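Local atomic coordinates of putative platelet activating factor (Streptococcus pneumoniae, PDB entry 2HSJ), a protein that is of unknown function but probably acts as an esterase or acylhydrolase of the GDSL (SGNH-hydrolase) family. Residues N96-D101 with N150-N155; S131-N136 with L195-A200. One frame throughout, in Å; residues are numbered along the deposited sequence.

Interaction 1: residues N96-D101 with N150-N155; sequences NDIGKD and NEKIQN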
loop_
_atom_site.group_PDB
_atom_site.type_symbol
_atom_site.label_atom_id
_atom_site.label_comp_id
_atom_site.label_asym_id
_atom_site.label_seq_id
_atom_site.Cartn_x
_atom_site.Cartn_y
_atom_site.Cartn_z
ATOM N N ASN D 96 -9.807 -3.999 31.845
ATOM C CA ASN D 96 -11.189 -4.383 32.097
ATOM C C ASN D 96 -11.277 -5.683 32.865
ATOM O O ASN D 96 -12.235 -5.882 33.631
ATOM C CB ASN D 96 -12.011 -4.384 30.814
ATOM C CG ASN D 96 -12.077 -3.002 30.195
ATOM O OD1 ASN D 96 -12.101 -1.996 30.904
ATOM N ND2 ASN D 96 -12.029 -2.938 28.872
ATOM N N ASP D 97 -10.259 -6.531 32.739
ATOM C CA ASP D 97 -10.154 -7.698 33.620
ATOM C C ASP D 97 -9.990 -7.212 35.065
ATOM O O ASP D 97 -10.665 -7.694 35.963
ATOM C CB ASP D 97 -8.949 -8.557 33.225
ATOM C CG ASP D 97 -9.106 -9.210 31.869
ATOM O OD1 ASP D 97 -9.279 -10.462 31.831
ATOM O OD2 ASP D 97 -9.036 -8.476 30.849
ATOM N N ILE D 98 -9.107 -6.238 35.284
ATOM C CA ILE D 98 -8.954 -5.648 36.617
ATOM C C ILE D 98 -10.279 -5.023 37.099
ATOM O O ILE D 98 -10.694 -5.230 38.237
ATOM C CB ILE D 98 -7.806 -4.612 36.657
ATOM C CG1 ILE D 98 -6.460 -5.317 36.444
ATOM C CG2 ILE D 98 -7.862 -3.820 38.016
ATOM C CD1 ILE D 98 -5.291 -4.356 36.332
ATOM N N GLY D 99 -10.944 -4.275 36.227
ATOM C CA GLY D 99 -12.203 -3.603 36.610
ATOM C C GLY D 99 -13.360 -4.554 36.917
ATOM O O GLY D 99 -14.348 -4.147 37.577
ATOM N N LYS D 100 -13.251 -5.806 36.451
ATOM C CA LYS D 100 -14.238 -6.870 36.707
ATOM C C LYS D 100 -13.756 -7.896 37.729
ATOM O O LYS D 100 -14.424 -8.925 37.950
ATOM C CB LYS D 100 -14.576 -7.596 35.404
ATOM C CG LYS D 100 -15.442 -6.802 34.452
ATOM C CD LYS D 100 -16.871 -6.740 34.922
ATOM C CE LYS D 100 -17.706 -5.832 34.033
ATOM N NZ LYS D 100 -19.087 -5.714 34.613
ATOM N N ASP D 101 -12.611 -7.627 38.350
ATOM C CA ASP D 101 -12.045 -8.507 39.388
ATOM C C ASP D 101 -11.753 -9.946 38.902
ATOM O O ASP D 101 -11.841 -10.913 39.668
ATOM C CB ASP D 101 -12.933 -8.501 40.647
ATOM C CG ASP D 101 -12.134 -8.603 41.928
ATOM O OD1 ASP D 101 -10.905 -8.347 41.925
ATOM O OD2 ASP D 101 -12.744 -8.956 42.959
ATOM N N ASN D 150 -3.590 1.886 40.714
ATOM C CA ASN D 150 -2.279 1.794 40.103
ATOM C C ASN D 150 -1.395 0.732 40.747
ATOM O O ASN D 150 -0.500 0.200 40.086
ATOM C CB ASN D 150 -1.613 3.176 40.036
ATOM C CG ASN D 150 -2.307 4.102 39.044
ATOM O OD1 ASN D 150 -2.484 3.735 37.878
ATOM N ND2 ASN D 150 -2.735 5.290 39.509
ATOM N N GLU D 151 -1.661 0.391 42.011
ATOM C CA GLU D 151 -0.931 -0.726 42.644
ATOM C C GLU D 151 -1.306 -2.065 41.995
ATOM O O GLU D 151 -0.422 -2.878 41.711
ATOM C CB GLU D 151 -1.135 -0.765 44.160
ATOM C CG GLU D 151 -0.887 0.581 44.858
ATOM C CD GLU D 151 -2.173 1.399 45.021
ATOM O OE1 GLU D 151 -2.720 1.345 46.142
ATOM O OE2 GLU D 151 -2.656 2.069 44.055
ATOM N N LYS D 152 -2.598 -2.282 41.731
ATOM C CA LYS D 152 -3.055 -3.495 41.036
ATOM C C LYS D 152 -2.472 -3.529 39.629
ATOM O O LYS D 152 -1.932 -4.555 39.188
ATOM C CB LYS D 152 -4.582 -3.549 40.893
ATOM C CG LYS D 152 -5.381 -3.710 42.173
ATOM C CD LYS D 152 -6.861 -3.404 41.902
ATOM C CE LYS D 152 -7.748 -3.708 43.129
ATOM N NZ LYS D 152 -9.218 -3.664 42.790
ATOM N N ILE D 153 -2.589 -2.405 38.925
ATOM C CA ILE D 153 -2.089 -2.321 37.539
ATOM C C ILE D 153 -0.586 -2.639 37.489
ATOM O O ILE D 153 -0.157 -3.425 36.649
ATOM C CB ILE D 153 -2.414 -0.962 36.892
ATOM C CG1 ILE D 153 -3.927 -0.893 36.617
ATOM C CG2 ILE D 153 -1.648 -0.775 35.604
ATOM C CD1 ILE D 153 -4.463 0.502 36.462
ATOM N N GLN D 154 0.194 -2.043 38.389
ATOM C CA GLN D 154 1.634 -2.337 38.469
ATOM C C GLN D 154 1.925 -3.822 38.782
ATOM O O GLN D 154 2.847 -4.389 38.216
ATOM C CB GLN D 154 2.312 -1.411 39.476
ATOM C CG GLN D 154 2.481 -0.014 38.921
ATOM C CD GLN D 154 3.116 0.955 39.908
ATOM O OE1 GLN D 154 2.528 1.290 40.943
ATOM N NE2 GLN D 154 4.311 1.433 39.577
ATOM N N ASN D 155 1.128 -4.444 39.652
ATOM C CA ASN D 155 1.279 -5.883 39.920
ATOM C C ASN D 155 0.974 -6.741 38.686
ATOM O O ASN D 155 1.684 -7.713 38.393
ATOM C CB ASN D 155 0.424 -6.314 41.116
ATOM C CG ASN D 155 0.961 -5.769 42.423
ATOM O OD1 ASN D 155 2.149 -5.459 42.533
ATOM N ND2 ASN D 155 0.095 -5.653 43.426
HETATM O O HOH W 1 -9.647 -5.720 40.696
#

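Interaction 2: residues S131-N136 with L195-A200; sequences SILPVN and LHLSIA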
loop_
_atom_site.group_PDB
_atom_site.type_symbol
_atom_site.label_atom_id
_atom_site.label_comp_id
_atom_site.label_asym_id
_atom_site.label_seq_id
_atom_site.Cartn_x
_atom_site.Cartn_y
_atom_site.Cartn_z
ATOM N N SER D 131 2.313 -2.722 28.646
ATOM C CA SER D 131 1.868 -2.558 30.018
ATOM C C SER D 131 0.434 -2.020 30.025
ATOM O O SER D 131 0.109 -1.116 29.254
ATOM C CB SER D 131 2.794 -1.560 30.710
ATOM O OG SER D 131 2.735 -0.316 30.052
ATOM N N ILE D 132 -0.410 -2.531 30.921
ATOM C CA ILE D 132 -1.685 -1.874 31.206
ATOM C C ILE D 132 -1.407 -0.435 31.656
ATOM O O ILE D 132 -0.502 -0.169 32.444
ATOM C CB ILE D 132 -2.450 -2.654 32.297
ATOM C CG1 ILE D 132 -2.713 -4.094 31.832
ATOM C CG2 ILE D 132 -3.715 -1.905 32.730
ATOM C CD1 ILE D 132 -3.193 -5.046 32.945
ATOM N N LEU D 133 -2.204 0.508 31.153
ATOM C CA LEU D 133 -1.924 1.911 31.422
ATOM C C LEU D 133 -2.374 2.318 32.831
ATOM O O LEU D 133 -3.263 1.681 33.405
ATOM C CB LEU D 133 -2.607 2.799 30.380
ATOM C CG LEU D 133 -2.433 2.410 28.914
ATOM C CD1 LEU D 133 -3.034 3.489 28.013
ATOM C CD2 LEU D 133 -0.986 2.229 28.604
ATOM N N PRO D 134 -1.794 3.401 33.389
ATOM C CA PRO D 134 -2.233 3.901 34.710
ATOM C C PRO D 134 -3.623 4.535 34.624
ATOM O O PRO D 134 -4.093 4.898 33.529
ATOM C CB PRO D 134 -1.198 4.977 35.068
ATOM C CG PRO D 134 -0.663 5.423 33.711
ATOM C CD PRO D 134 -0.745 4.244 32.778
ATOM N N VAL D 135 -4.253 4.657 35.784
ATOM C CA VAL D 135 -5.475 5.403 35.944
ATOM C C VAL D 135 -5.191 6.629 36.797
ATOM O O VAL D 135 -4.137 6.733 37.445
ATOM C CB VAL D 135 -6.575 4.539 36.593
ATOM C CG1 VAL D 135 -6.947 3.415 35.654
ATOM C CG2 VAL D 135 -6.136 4.009 37.981
ATOM N N ASN D 136 -6.146 7.554 36.809
ATOM C CA ASN D 136 -6.068 8.707 37.694
ATOM C C ASN D 136 -7.007 8.461 38.852
ATOM O O ASN D 136 -8.200 8.214 38.657
ATOM C CB ASN D 136 -6.375 10.002 36.941
ATOM C CG ASN D 136 -6.079 11.238 37.780
ATOM O OD1 ASN D 136 -6.718 11.461 38.794
ATOM N ND2 ASN D 136 -5.084 12.032 37.367
ATOM N N LEU D 195 -9.657 7.046 33.106
ATOM C CA LEU D 195 -9.334 5.737 32.524
ATOM C C LEU D 195 -8.975 5.855 31.029
ATOM O O LEU D 195 -7.932 5.379 30.593
ATOM C CB LEU D 195 -10.526 4.796 32.726
ATOM C CG LEU D 195 -10.497 3.440 32.031
ATOM C CD1 LEU D 195 -9.369 2.578 32.560
ATOM C CD2 LEU D 195 -11.847 2.778 32.243
ATOM N N HIS D 196 -9.865 6.449 30.241
ATOM C CA HIS D 196 -9.622 6.666 28.820
ATOM C C HIS D 196 -8.689 7.839 28.552
ATOM O O HIS D 196 -8.559 8.768 29.383
ATOM C CB HIS D 196 -10.955 6.915 28.118
ATOM C CG HIS D 196 -11.855 5.726 28.157
ATOM N ND1 HIS D 196 -12.824 5.564 29.126
ATOM C CD2 HIS D 196 -11.891 4.613 27.385
ATOM C CE1 HIS D 196 -13.429 4.404 28.938
ATOM N NE2 HIS D 196 -12.890 3.812 27.887
ATOM N N LEU D 197 -8.041 7.793 27.397
ATOM C CA LEU D 197 -7.035 8.786 27.085
ATOM C C LEU D 197 -7.608 9.968 26.333
ATOM O O LEU D 197 -8.482 9.800 25.461
ATOM C CB LEU D 197 -5.922 8.155 26.252
ATOM C CG LEU D 197 -5.124 7.039 26.925
ATOM C CD1 LEU D 197 -3.958 6.646 26.032
ATOM C CD2 LEU D 197 -4.568 7.417 28.329
ATOM N N SER D 198 -7.110 11.158 26.664
ATOM C CA SER D 198 -7.345 12.350 25.829
ATOM C C SER D 198 -6.432 12.299 24.601
ATOM O O SER D 198 -5.541 11.453 24.498
ATOM C CB SER D 198 -6.987 13.589 26.647
ATOM O OG SER D 198 -5.578 13.562 26.895
ATOM N N ILE D 199 -6.598 13.240 23.678
ATOM C CA ILE D 199 -5.678 13.312 22.559
ATOM C C ILE D 199 -4.211 13.547 23.008
ATOM O O ILE D 199 -3.285 12.929 22.453
ATOM C CB ILE D 199 -6.184 14.316 21.484
ATOM C CG1 ILE D 199 -7.439 13.765 20.781
ATOM C CG2 ILE D 199 -5.075 14.637 20.490
ATOM C CD1 ILE D 199 -7.230 12.377 20.150
ATOM N N ALA D 200 -4.010 14.411 24.013
ATOM C CA ALA D 200 -2.639 14.588 24.558
ATOM C C ALA D 200 -2.103 13.261 25.098
ATOM O O ALA D 200 -0.929 12.946 24.908
ATOM C CB ALA D 200 -2.618 15.634 25.665
HETATM O O HOH W 2 -5.970 3.808 31.771
#

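Interaction 1: residues N96-D101 with N150-N155
The backbones of helix 95-99 and helix 150-164 are closest where the CA atoms of I98 and K152 stand 7.7 Å apart, a separation bridged by side chains and by water. I98 is the hub, its two branches taking different partners on the second helix. Its CD1 meets CG1 of I153 at 3.7 Å, and the two isoleucine chains cross at about a right angle. With CG1 of I98 at chi1 -67°, the other branch, CG2, falls anti to the backbone N and lies 4.0 Å from CD of K152; here the two side chains run past one another in opposite directions. W156, one turn beyond K152, also packs on I98, and F176 packs on I153, so the hydrophobic contact belongs to a larger buried layer.

K152 is extended beyond CG, which carries its ammonium past I98 to a water lying 3.0 Å from NZ. The same water donates to I98 O at 2.7 Å and, over a longer 3.2 Å, to D101 OD1. D101 OD1 and K152 NZ remain 5.1 Å apart, too far for a direct salt bridge, and K152 NZ has a second partner in I147 O. The position of D101 follows from the helix end: with positive phi (59°) it is the C-prime residue of a Schellman motif, with V102 N bonded to D97 O and D101 N to I98 O (3.1 Å). The contact joins the short helix carrying N96 and D97, the final pair of the GTND form of the family's GxND block, to a long helix of the SGNH α/β fold. Chemically it is apolar on one side and water-mediated on the other: the water is a second donor to I98 O, beside D101 N, and links the opposite charges of D101 and K152, whose attraction it probably softens.

Interaction 2: residues S131-N136 with L195-A200
The imidazole of H196 is the flat group here: one face carries CG of L195, 4.2 Å above the ring plane and offset toward the rim, while the same leucine reaches V135 across the contact. The CB of H196 is directed away from 131-136, and S43 and I44 of helix 43-46 pack against its side chain. The sequence D193-G194-L195-H196 is the DxxH block of SGNH hydrolases, consistent with H196 and D193 serving with S43 as a Ser-His-Asp triad. D193 OD1 also accepts from the backbone N of both L195 and H196, evidence that the block is held in a defined turn.

The backbones approach to 5.2 Å between the CA atoms of V135 and L195. Two apolar pairs fill the contact, and they differ in geometry. CG1 of V135 meets CD1 of L195 at 4.0 Å, the two chains lying side by side and pointing the same way; L195 has CG anti to its own N (chi1 172°), and one methyl thereby lies along the valine. L133 and L197 instead cross at about a right angle, touching through their CD1 methyls at 3.8 Å. I44 covers both of these leucines, and V175 and L179 add to the packing on L133. The layer thus joins the loop after strand 126-130 to the approach of helix 199-209, which S198 caps at its N-terminus through OG to G201 N.

Beyond the methyls, backbone hydrogen bonds tie V135 to L186 and N136 to G194. Between the two segments themselves, a single water completes the polar link: it donates to P134 O and to L195 O, each at 2.8 Å, with an angle of about 121° at the water oxygen.

Overall arrangement
Interactions 1 and 2 have centres 13 Å apart and meet through the first turns of helix 150-164, which packs on the GTND helix through I98 and on 131-136 through N150 and I153. N150 ND2 probably hydrogen-bonds to V135 O at 2.9 Å, and I153 brings CD1 to 3.5 Å from L133 O. The segments alternate along the chain. One segment of each interaction also carries a family motif residue outside the contact: N96, whose ND2 is hydrogen-bonded to Y68 O and by family analogy probably lines the oxyanion hole, and H196; N96 ND2 lies 6.9 Å from H196 NE2. The magnesium site of A164, Y167 and V170 lies at and just beyond the far end of helix 150-164.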